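Local atomic coordinates of dachshund homolog 1 (Homo sapiens, PDB entry 1L8R), a protein that acts as a transcription factor regulating organogenesis, here represented by its DACHbox-N domain, which contains a DNA-binding motif resembling the forkhead/winged-helix domain. Residues 8-13 and 86-91; 29-34 and 43-48; 36-41 and 93-98. All blocks are in the same frame, centred on the assembly; numbering follows the deposited sequence.

Interaction 1. Residues 8-13 and 86-91; sequences KMVDLR and ISRKDF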
loop_
_atom_site.group_PDB
_atom_site.type_symbol
_atom_site.label_atom_id
_atom_site.label_comp_id
_atom_site.label_asym_id
_atom_site.label_seq_id
_atom_site.Cartn_x
_atom_site.Cartn_y
_atom_site.Cartn_z
ATOM N N LYS A 8 10.542 -3.818 5.541
ATOM C CA LYS A 8 10.304 -4.481 6.814
ATOM C C LYS A 8 8.822 -4.797 6.906
ATOM O O LYS A 8 7.981 -4.090 6.337
ATOM C CB LYS A 8 10.756 -3.617 8.001
ATOM C CG LYS A 8 9.862 -2.452 8.357
ATOM C CD LYS A 8 10.350 -1.795 9.648
ATOM C CE LYS A 8 9.454 -0.646 10.072
ATOM N NZ LYS A 8 9.948 -0.004 11.324
HETATM N N MSE A 9 8.502 -5.885 7.595
HETATM C CA MSE A 9 7.112 -6.283 7.748
HETATM C C MSE A 9 6.571 -5.603 8.999
HETATM O O MSE A 9 7.248 -5.551 10.033
HETATM C CB MSE A 9 6.998 -7.807 7.879
HETATM C CG MSE A 9 7.669 -8.610 6.759
HETATM SE SE MSE A 9 7.033 -8.201 4.974
HETATM C CE MSE A 9 8.483 -7.052 4.434
ATOM N N VAL A 10 5.363 -5.065 8.894
ATOM C CA VAL A 10 4.728 -4.367 10.003
ATOM C C VAL A 10 3.297 -4.858 10.138
ATOM O O VAL A 10 2.751 -5.459 9.216
ATOM C CB VAL A 10 4.723 -2.840 9.776
ATOM C CG1 VAL A 10 6.151 -2.333 9.653
ATOM C CG2 VAL A 10 3.920 -2.498 8.529
ATOM N N ASP A 11 2.684 -4.600 11.286
ATOM C CA ASP A 11 1.323 -5.058 11.501
ATOM C C ASP A 11 0.294 -4.078 10.967
ATOM O O ASP A 11 0.426 -2.864 11.124
ATOM C CB ASP A 11 1.062 -5.292 12.993
ATOM C CG ASP A 11 -0.254 -6.016 13.249
ATOM O OD1 ASP A 11 -0.307 -7.249 13.041
ATOM O OD2 ASP A 11 -1.239 -5.353 13.645
ATOM N N LEU A 12 -0.724 -4.621 10.314
ATOM C CA LEU A 12 -1.814 -3.826 9.784
ATOM C C LEU A 12 -3.083 -4.612 10.034
ATOM O O LEU A 12 -3.317 -5.647 9.407
ATOM C CB LEU A 12 -1.652 -3.575 8.281
ATOM C CG LEU A 12 -2.778 -2.722 7.680
ATOM C CD1 LEU A 12 -2.876 -1.404 8.440
ATOM C CD2 LEU A 12 -2.514 -2.462 6.204
ATOM N N ARG A 13 -3.892 -4.129 10.971
ATOM C CA ARG A 13 -5.146 -4.789 11.299
ATOM C C ARG A 13 -4.940 -6.284 11.570
ATOM O O ARG A 13 -5.706 -7.120 11.100
ATOM C CB ARG A 13 -6.147 -4.593 10.155
ATOM C CG ARG A 13 -6.376 -3.137 9.763
ATOM C CD ARG A 13 -7.335 -3.021 8.575
ATOM N NE ARG A 13 -8.687 -3.473 8.898
ATOM C CZ ARG A 13 -9.594 -2.744 9.545
ATOM N NH1 ARG A 13 -9.306 -1.512 9.944
ATOM N NH2 ARG A 13 -10.794 -3.249 9.796
ATOM N N ILE A 86 1.143 3.899 0.898
ATOM C CA ILE A 86 0.462 4.945 1.659
ATOM C C ILE A 86 0.613 4.642 3.145
ATOM O O ILE A 86 0.869 3.506 3.522
ATOM C CB ILE A 86 -1.048 5.105 1.301
ATOM C CG1 ILE A 86 -1.817 3.813 1.558
ATOM C CG2 ILE A 86 -1.188 5.595 -0.143
ATOM C CD1 ILE A 86 -3.336 4.018 1.502
ATOM N N SER A 87 0.489 5.666 3.985
ATOM C CA SER A 87 0.638 5.473 5.425
ATOM C C SER A 87 -0.488 4.620 5.999
ATOM O O SER A 87 -1.567 4.518 5.416
ATOM C CB SER A 87 0.683 6.831 6.137
ATOM O OG SER A 87 -0.550 7.526 6.016
ATOM N N ARG A 88 -0.244 3.995 7.147
ATOM C CA ARG A 88 -1.281 3.171 7.748
ATOM C C ARG A 88 -2.493 4.017 8.115
ATOM O O ARG A 88 -3.627 3.556 8.006
ATOM C CB ARG A 88 -0.740 2.420 8.969
ATOM C CG ARG A 88 0.056 1.175 8.583
ATOM C CD ARG A 88 0.456 0.327 9.778
ATOM N NE ARG A 88 1.332 1.052 10.694
ATOM C CZ ARG A 88 2.025 0.480 11.672
ATOM N NH1 ARG A 88 1.948 -0.830 11.867
ATOM N NH2 ARG A 88 2.798 1.220 12.454
ATOM N N LYS A 89 -2.255 5.262 8.525
ATOM C CA LYS A 89 -3.350 6.161 8.883
ATOM C C LYS A 89 -4.185 6.465 7.640
ATOM O O LYS A 89 -5.414 6.509 7.700
ATOM C CB LYS A 89 -2.817 7.472 9.464
ATOM C CG LYS A 89 -3.899 8.322 10.121
ATOM C CD LYS A 89 -3.367 9.671 10.596
ATOM C CE LYS A 89 -3.357 10.696 9.472
ATOM N NZ LYS A 89 -4.746 11.040 9.050
ATOM N N ASP A 90 -3.510 6.686 6.514
ATOM C CA ASP A 90 -4.210 6.970 5.269
ATOM C C ASP A 90 -4.942 5.732 4.771
ATOM O O ASP A 90 -6.008 5.833 4.150
ATOM C CB ASP A 90 -3.236 7.484 4.201
ATOM C CG ASP A 90 -2.893 8.959 4.382
ATOM O OD1 ASP A 90 -3.606 9.652 5.138
ATOM O OD2 ASP A 90 -1.923 9.435 3.758
ATOM N N PHE A 91 -4.390 4.554 5.039
ATOM C CA PHE A 91 -5.072 3.356 4.598
ATOM C C PHE A 91 -6.360 3.220 5.404
ATOM O O PHE A 91 -7.398 2.864 4.862
ATOM C CB PHE A 91 -4.234 2.101 4.812
ATOM C CG PHE A 91 -4.919 0.855 4.341
ATOM C CD1 PHE A 91 -5.031 0.581 2.982
ATOM C CD2 PHE A 91 -5.523 -0.008 5.247
ATOM C CE1 PHE A 91 -5.739 -0.527 2.526
ATOM C CE2 PHE A 91 -6.234 -1.117 4.804
ATOM C CZ PHE A 91 -6.342 -1.380 3.442
#
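The main-chain oxygen of Asp11 receives Arg88 NH1 at 2.6 Å, the one hydrogen bond between residues 8-13 and residues 86-91. The donor lies in the carbonyl plane but off the end of the bond, with a C=O...N angle of 149°, and the oxygen lies at the edge of the guanidinium, close to its plane. At the hydrogen the bond is moderately bent, 146°. The arginine chain turns at its third torsion (chi3 -62°), which lets CD pass 3.5 Å from Asp11 O while NH1 meets that oxygen. The neighbouring nitrogen, NH2, forms a salt bridge with Glu26 of strand 25-29, so the guanidinium ties two strands to the first turn of helix 88-99. The carboxylate of Asp11 is not its partner: Asp11 OD2 stays 5.8 Å from Arg88 NH1 and accepts from Gly14 N instead.

Leu12 supplies the apolar half. Its CD1 lies 3.9 Å from Arg88 CG, the two side chains sliding past each other in opposite directions, so that the aliphatic part of the arginine is packed as well as its charged end. The other branch of Leu12 reaches Phe91, CD2 to CD2 at 4.0 Å, the side chains crossing at about a right angle. At the edge of the same ring, Arg13 CD stands 4.4 Å from Phe91 CE2, while the guanidinium of Arg13 pairs with Glu92. Ser87 is the N-cap of the helix, its OG accepting from Asp90 N at 3.1 Å.

Strand 8-12, outermost in the sheet of this winged-helix-like domain, is thus joined to the helix start through a backbone acceptor. The two bonds of Arg88, to a main-chain oxygen and to the carboxylate of Glu26, probably stabilise its positive charge and limit rotation of its guanidinium.

Interaction 2. Residues 29-34 and 43-48; sequences CLPQAF and GGLHTV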
loop_
_atom_site.group_PDB
_atom_site.type_symbol
_atom_site.label_atom_id
_atom_site.label_comp_id
_atom_site.label_asym_id
_atom_site.label_seq_id
_atom_site.Cartn_x
_atom_site.Cartn_y
_atom_site.Cartn_z
ATOM N N CYS A 29 2.584 -1.244 1.641
ATOM C CA CYS A 29 2.238 -1.628 0.280
ATOM C C CYS A 29 0.722 -1.595 0.076
ATOM O O CYS A 29 -0.006 -2.414 0.635
ATOM C CB CYS A 29 2.792 -3.018 0.009
ATOM S SG CYS A 29 2.348 -3.675 -1.579
ATOM N N LEU A 30 0.252 -0.640 -0.718
ATOM C CA LEU A 30 -1.180 -0.481 -0.964
ATOM C C LEU A 30 -1.883 -1.693 -1.583
ATOM O O LEU A 30 -2.912 -2.143 -1.065
ATOM C CB LEU A 30 -1.434 0.759 -1.823
ATOM C CG LEU A 30 -2.897 1.037 -2.201
ATOM C CD1 LEU A 30 -3.751 1.122 -0.943
ATOM C CD2 LEU A 30 -2.973 2.332 -3.000
ATOM N N PRO A 31 -1.354 -2.237 -2.693
ATOM C CA PRO A 31 -2.009 -3.401 -3.304
ATOM C C PRO A 31 -2.121 -4.577 -2.343
ATOM O O PRO A 31 -3.117 -5.308 -2.356
ATOM C CB PRO A 31 -1.116 -3.717 -4.500
ATOM C CG PRO A 31 -0.572 -2.385 -4.874
ATOM C CD PRO A 31 -0.232 -1.774 -3.532
ATOM N N GLN A 32 -1.098 -4.762 -1.513
ATOM C CA GLN A 32 -1.099 -5.857 -0.549
ATOM C C GLN A 32 -2.187 -5.641 0.494
ATOM O O GLN A 32 -2.943 -6.566 0.801
ATOM C CB GLN A 32 0.266 -5.976 0.136
ATOM C CG GLN A 32 0.346 -7.081 1.184
ATOM C CD GLN A 32 1.748 -7.240 1.743
ATOM O OE1 GLN A 32 2.442 -6.253 1.982
ATOM N NE2 GLN A 32 2.163 -8.481 1.967
ATOM N N ALA A 33 -2.269 -4.426 1.034
ATOM C CA ALA A 33 -3.287 -4.105 2.036
ATOM C C ALA A 33 -4.669 -4.256 1.411
ATOM O O ALA A 33 -5.611 -4.713 2.061
ATOM C CB ALA A 33 -3.089 -2.680 2.561
ATOM N N PHE A 34 -4.784 -3.861 0.148
ATOM C CA PHE A 34 -6.039 -3.973 -0.582
ATOM C C PHE A 34 -6.475 -5.440 -0.650
ATOM O O PHE A 34 -7.605 -5.771 -0.287
ATOM C CB PHE A 34 -5.871 -3.421 -2.000
ATOM C CG PHE A 34 -7.018 -3.742 -2.920
ATOM C CD1 PHE A 34 -8.227 -3.069 -2.809
ATOM C CD2 PHE A 34 -6.888 -4.732 -3.888
ATOM C CE1 PHE A 34 -9.296 -3.376 -3.652
ATOM C CE2 PHE A 34 -7.949 -5.046 -4.733
ATOM C CZ PHE A 34 -9.154 -4.367 -4.614
ATOM N N GLY A 43 -13.783 -4.281 -4.317
ATOM C CA GLY A 43 -13.461 -4.918 -5.582
ATOM C C GLY A 43 -12.968 -3.943 -6.636
ATOM O O GLY A 43 -13.766 -3.299 -7.322
ATOM N N GLY A 44 -11.650 -3.830 -6.769
ATOM C CA GLY A 44 -11.089 -2.931 -7.758
ATOM C C GLY A 44 -10.147 -1.889 -7.186
ATOM O O GLY A 44 -10.558 -1.030 -6.404
ATOM N N LEU A 45 -8.879 -1.966 -7.579
ATOM C CA LEU A 45 -7.874 -1.019 -7.116
ATOM C C LEU A 45 -8.114 0.296 -7.842
ATOM O O LEU A 45 -7.673 1.356 -7.399
ATOM C CB LEU A 45 -6.468 -1.539 -7.430
ATOM C CG LEU A 45 -5.296 -0.867 -6.710
ATOM C CD1 LEU A 45 -5.431 -1.079 -5.206
ATOM C CD2 LEU A 45 -3.988 -1.458 -7.205
ATOM N N HIS A 46 -8.817 0.216 -8.967
ATOM C CA HIS A 46 -9.134 1.397 -9.761
ATOM C C HIS A 46 -10.044 2.302 -8.934
ATOM O O HIS A 46 -9.901 3.527 -8.945
ATOM C CB HIS A 46 -9.832 0.974 -11.062
ATOM C CG HIS A 46 -10.067 2.101 -12.021
ATOM N ND1 HIS A 46 -11.107 2.993 -11.885
ATOM C CD2 HIS A 46 -9.390 2.481 -13.134
ATOM C CE1 HIS A 46 -11.063 3.875 -12.869
ATOM N NE2 HIS A 46 -10.030 3.585 -13.640
ATOM N N THR A 47 -10.970 1.685 -8.206
ATOM C CA THR A 47 -11.900 2.422 -7.360
ATOM C C THR A 47 -11.129 3.024 -6.193
ATOM O O THR A 47 -11.418 4.138 -5.757
ATOM C CB THR A 47 -13.005 1.501 -6.811
ATOM O OG1 THR A 47 -13.671 0.856 -7.905
ATOM C CG2 THR A 47 -14.027 2.305 -6.010
ATOM N N VAL A 48 -10.145 2.279 -5.689
ATOM C CA VAL A 48 -9.319 2.761 -4.587
ATOM C C VAL A 48 -8.669 4.077 -5.000
ATOM O O VAL A 48 -8.741 5.066 -4.274
ATOM C CB VAL A 48 -8.202 1.751 -4.215
ATOM C CG1 VAL A 48 -7.210 2.397 -3.258
ATOM C CG2 VAL A 48 -8.809 0.512 -3.571
#
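Phe34 and the N-terminal end of helix 45-54 make the tight half of this contact. Leu45 CD1 sits over one face of the Phe34 ring in a CH-pi contact, 4.2 Å from the centroid and 25° off the ring normal. The ring is carried across because its CG stands anti to the backbone N (chi1 168°). Its leading atom, CZ, comes edge-on to the backbone, 3.3 Å from Gly44 N. Val48 CG2 closes in on Phe34 CD1 at 3.7 Å, meeting the ring obliquely. Gly44, the N-cap residue of helix 45-54, has a phi of 123°, in a region that glycine alone enters easily; a CB there would be pressed against the carbonyl oxygen of Gly43.

Packing is looser at the start of helix 30-37. There Pro31 CG lies 4.2 Å from Leu45 CD2, and Leu30 CG stays 4.5 Å from Leu45 CD1. Gly43, beside the ring edge, is solvent-exposed. Leu30 CD2 and Val48 CG1, 4.2 Å apart, instead join two buried residues.

On that inner side the two helices meet the rest of the fold: Leu30 also packs on Tyr49 and Leu52 of helix 45-54, Val48 reaches Leu94 of helix 88-99, and backbone bonds from Cys29 to Ala18 and from Leu30 to Lys84 anchor the start of helix 30-37 in the antiparallel sheet.

Interaction 3. Residues 36-41 and 93-98; sequences LFLKHL and TLYNDC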
loop_
_atom_site.group_PDB
_atom_site.type_symbol
_atom_site.label_atom_id
_atom_site.label_comp_id
_atom_site.label_asym_id
_atom_site.label_seq_id
_atom_site.Cartn_x
_atom_site.Cartn_y
_atom_site.Cartn_z
ATOM N N LEU A 36 -5.715 -7.868 1.194
ATOM C CA LEU A 36 -5.996 -8.406 2.519
ATOM C C LEU A 36 -7.283 -7.922 3.164
ATOM O O LEU A 36 -7.953 -8.688 3.864
ATOM C CB LEU A 36 -4.839 -8.093 3.473
ATOM C CG LEU A 36 -3.508 -8.823 3.287
ATOM C CD1 LEU A 36 -2.451 -8.178 4.172
ATOM C CD2 LEU A 36 -3.676 -10.301 3.632
ATOM N N PHE A 37 -7.647 -6.665 2.925
ATOM C CA PHE A 37 -8.827 -6.112 3.579
ATOM C C PHE A 37 -9.964 -5.527 2.745
ATOM O O PHE A 37 -11.057 -5.314 3.271
ATOM C CB PHE A 37 -8.364 -5.066 4.592
ATOM C CG PHE A 37 -7.337 -5.578 5.557
ATOM C CD1 PHE A 37 -7.675 -6.537 6.508
ATOM C CD2 PHE A 37 -6.025 -5.121 5.502
ATOM C CE1 PHE A 37 -6.717 -7.035 7.391
ATOM C CE2 PHE A 37 -5.060 -5.613 6.379
ATOM C CZ PHE A 37 -5.408 -6.573 7.327
ATOM N N LEU A 38 -9.730 -5.259 1.467
ATOM C CA LEU A 38 -10.772 -4.669 0.632
ATOM C C LEU A 38 -11.046 -5.452 -0.645
ATOM O O LEU A 38 -11.749 -4.974 -1.529
ATOM C CB LEU A 38 -10.394 -3.230 0.273
ATOM C CG LEU A 38 -10.242 -2.228 1.425
ATOM C CD1 LEU A 38 -9.647 -0.930 0.896
ATOM C CD2 LEU A 38 -11.595 -1.974 2.079
ATOM N N LYS A 39 -10.493 -6.657 -0.729
ATOM C CA LYS A 39 -10.660 -7.516 -1.898
ATOM C C LYS A 39 -12.099 -7.561 -2.415
ATOM O O LYS A 39 -12.338 -7.453 -3.619
ATOM C CB LYS A 39 -10.179 -8.931 -1.573
ATOM N N HIS A 40 -13.053 -7.720 -1.505
ATOM C CA HIS A 40 -14.458 -7.789 -1.889
ATOM C C HIS A 40 -15.231 -6.542 -1.475
ATOM O O HIS A 40 -16.121 -6.087 -2.195
ATOM C CB HIS A 40 -15.101 -9.026 -1.276
ATOM N N LEU A 41 -14.884 -5.994 -0.316
ATOM C CA LEU A 41 -15.551 -4.806 0.207
ATOM C C LEU A 41 -15.692 -3.687 -0.819
ATOM O O LEU A 41 -16.555 -2.819 -0.682
ATOM C CB LEU A 41 -14.807 -4.284 1.438
ATOM C CG LEU A 41 -14.773 -5.220 2.650
ATOM C CD1 LEU A 41 -14.014 -4.559 3.790
ATOM C CD2 LEU A 41 -16.197 -5.556 3.078
ATOM N N THR A 93 -8.110 5.585 6.688
ATOM C CA THR A 93 -9.035 6.594 6.188
ATOM C C THR A 93 -9.691 6.021 4.933
ATOM O O THR A 93 -10.900 6.136 4.740
ATOM C CB THR A 93 -8.304 7.904 5.826
ATOM O OG1 THR A 93 -7.727 8.475 7.009
ATOM C CG2 THR A 93 -9.269 8.908 5.210
ATOM N N LEU A 94 -8.879 5.406 4.078
ATOM C CA LEU A 94 -9.390 4.792 2.859
ATOM C C LEU A 94 -10.339 3.655 3.226
ATOM O O LEU A 94 -11.437 3.544 2.684
ATOM C CB LEU A 94 -8.238 4.240 2.017
ATOM C CG LEU A 94 -8.657 3.296 0.890
ATOM C CD1 LEU A 94 -9.424 4.085 -0.171
ATOM C CD2 LEU A 94 -7.432 2.630 0.293
ATOM N N TYR A 95 -9.910 2.814 4.159
ATOM C CA TYR A 95 -10.719 1.687 4.586
ATOM C C TYR A 95 -12.065 2.153 5.136
ATOM O O TYR A 95 -13.107 1.599 4.791
ATOM C CB TYR A 95 -9.962 0.860 5.631
ATOM C CG TYR A 95 -10.717 -0.370 6.079
ATOM C CD1 TYR A 95 -11.667 -0.294 7.097
ATOM C CD2 TYR A 95 -10.517 -1.602 5.455
ATOM C CE1 TYR A 95 -12.398 -1.412 7.479
ATOM C CE2 TYR A 95 -11.243 -2.728 5.830
ATOM C CZ TYR A 95 -12.184 -2.623 6.844
ATOM O OH TYR A 95 -12.914 -3.727 7.218
ATOM N N ASN A 96 -12.045 3.178 5.981
ATOM C CA ASN A 96 -13.284 3.691 6.552
ATOM C C ASN A 96 -14.206 4.209 5.453
ATOM O O ASN A 96 -15.416 3.997 5.493
ATOM C CB ASN A 96 -12.985 4.804 7.561
ATOM C CG ASN A 96 -12.140 4.318 8.726
ATOM O OD1 ASN A 96 -12.118 3.123 9.036
ATOM N ND2 ASN A 96 -11.455 5.245 9.390
ATOM N N ASP A 97 -13.624 4.871 4.458
ATOM C CA ASP A 97 -14.396 5.426 3.354
ATOM C C ASP A 97 -15.024 4.358 2.457
ATOM O O ASP A 97 -16.048 4.597 1.821
ATOM C CB ASP A 97 -13.506 6.351 2.520
ATOM C CG ASP A 97 -14.279 7.085 1.445
ATOM O OD1 ASP A 97 -15.293 7.734 1.777
ATOM O OD2 ASP A 97 -13.868 7.017 0.267
ATOM N N CYS A 98 -14.412 3.180 2.412
ATOM C CA CYS A 98 -14.914 2.080 1.593
ATOM C C CYS A 98 -15.947 1.219 2.299
ATOM O O CYS A 98 -16.741 0.531 1.652
ATOM C CB CYS A 98 -13.765 1.162 1.171
ATOM S SG CYS A 98 -12.562 1.902 0.062
#
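Where helix 30-37 gives way to the loop leading to helix 45-54, Phe37, Leu38 and Leu41 pack against Tyr95 and its neighbours on helix 88-99. Leu38 is the first residue to leave helical backbone angles, and its side chain does most of the reaching. Leu38 CD2 comes to 3.6 Å from Tyr95 CD2, oblique to the ring, and the same methyl lies 3.9 Å from Cys98 CB, one helical turn further on. The second branch, Leu38 CD1, lies between Leu94 CD2 at 4.2 Å and Cys98 SG at 4.1 Å. With its CG anti to the carbonyl carbon (chi1 -62°), Leu38 is directed at Leu94, Tyr95 and Cys98.

The domain contains a motif similar to the forkhead/winged-helix DNA-binding domain, and within the domain this contact lays the loop after helix 30-37 along the C-terminal helix 88-99. Leu94 faces inward to Val48 and Leu52 of helix 45-54, whereas Tyr95 extends away from that core, its CG anti to the backbone N (chi1 -177°).

The tyrosine ring is met from several directions. Phe37 O lies at its edge, near the plane, 3.6 Å from Tyr95 CE2, and Phe37 CB touches that same carbon at 3.9 Å. At the phenol end Leu41 CD1 approaches Tyr95 OH at 3.7 Å, an apolar methyl beside a polar atom, obliquely to the ring. Arg13 adds a cation-pi contact to this aromatic group, so that a charged residue from just after strand 8-12 and the leucines of the loop share one ring. Further along the helix, Asp97 forms a salt bridge with Arg54, a second tie between helix 88-99 and the end of helix 45-54.

The three contacts illustrate how a small domain is knitted from interlocking closures. Interactions 2 and 3 share helix 30-37 and have centres about 8 Å apart, meeting where Val48 CG1 touches Leu94 CD2 at 3.6 Å. The centre of interaction 1 lies about 13 Å from the centres of the other two. It meets interaction 2 through Ala33, whose CB is 3.4 Å from Phe91 CE1, and interaction 3 through Arg13, with NH2 3.3 Å from Tyr95 CZ. Along the chain interaction 2 is nested inside the loop closed by interaction 1, whereas interaction 3 crosses both. Helix 88-99 takes part in interactions 1 and 3, connecting the outer strand with the helical side of the winged-helix-like fold.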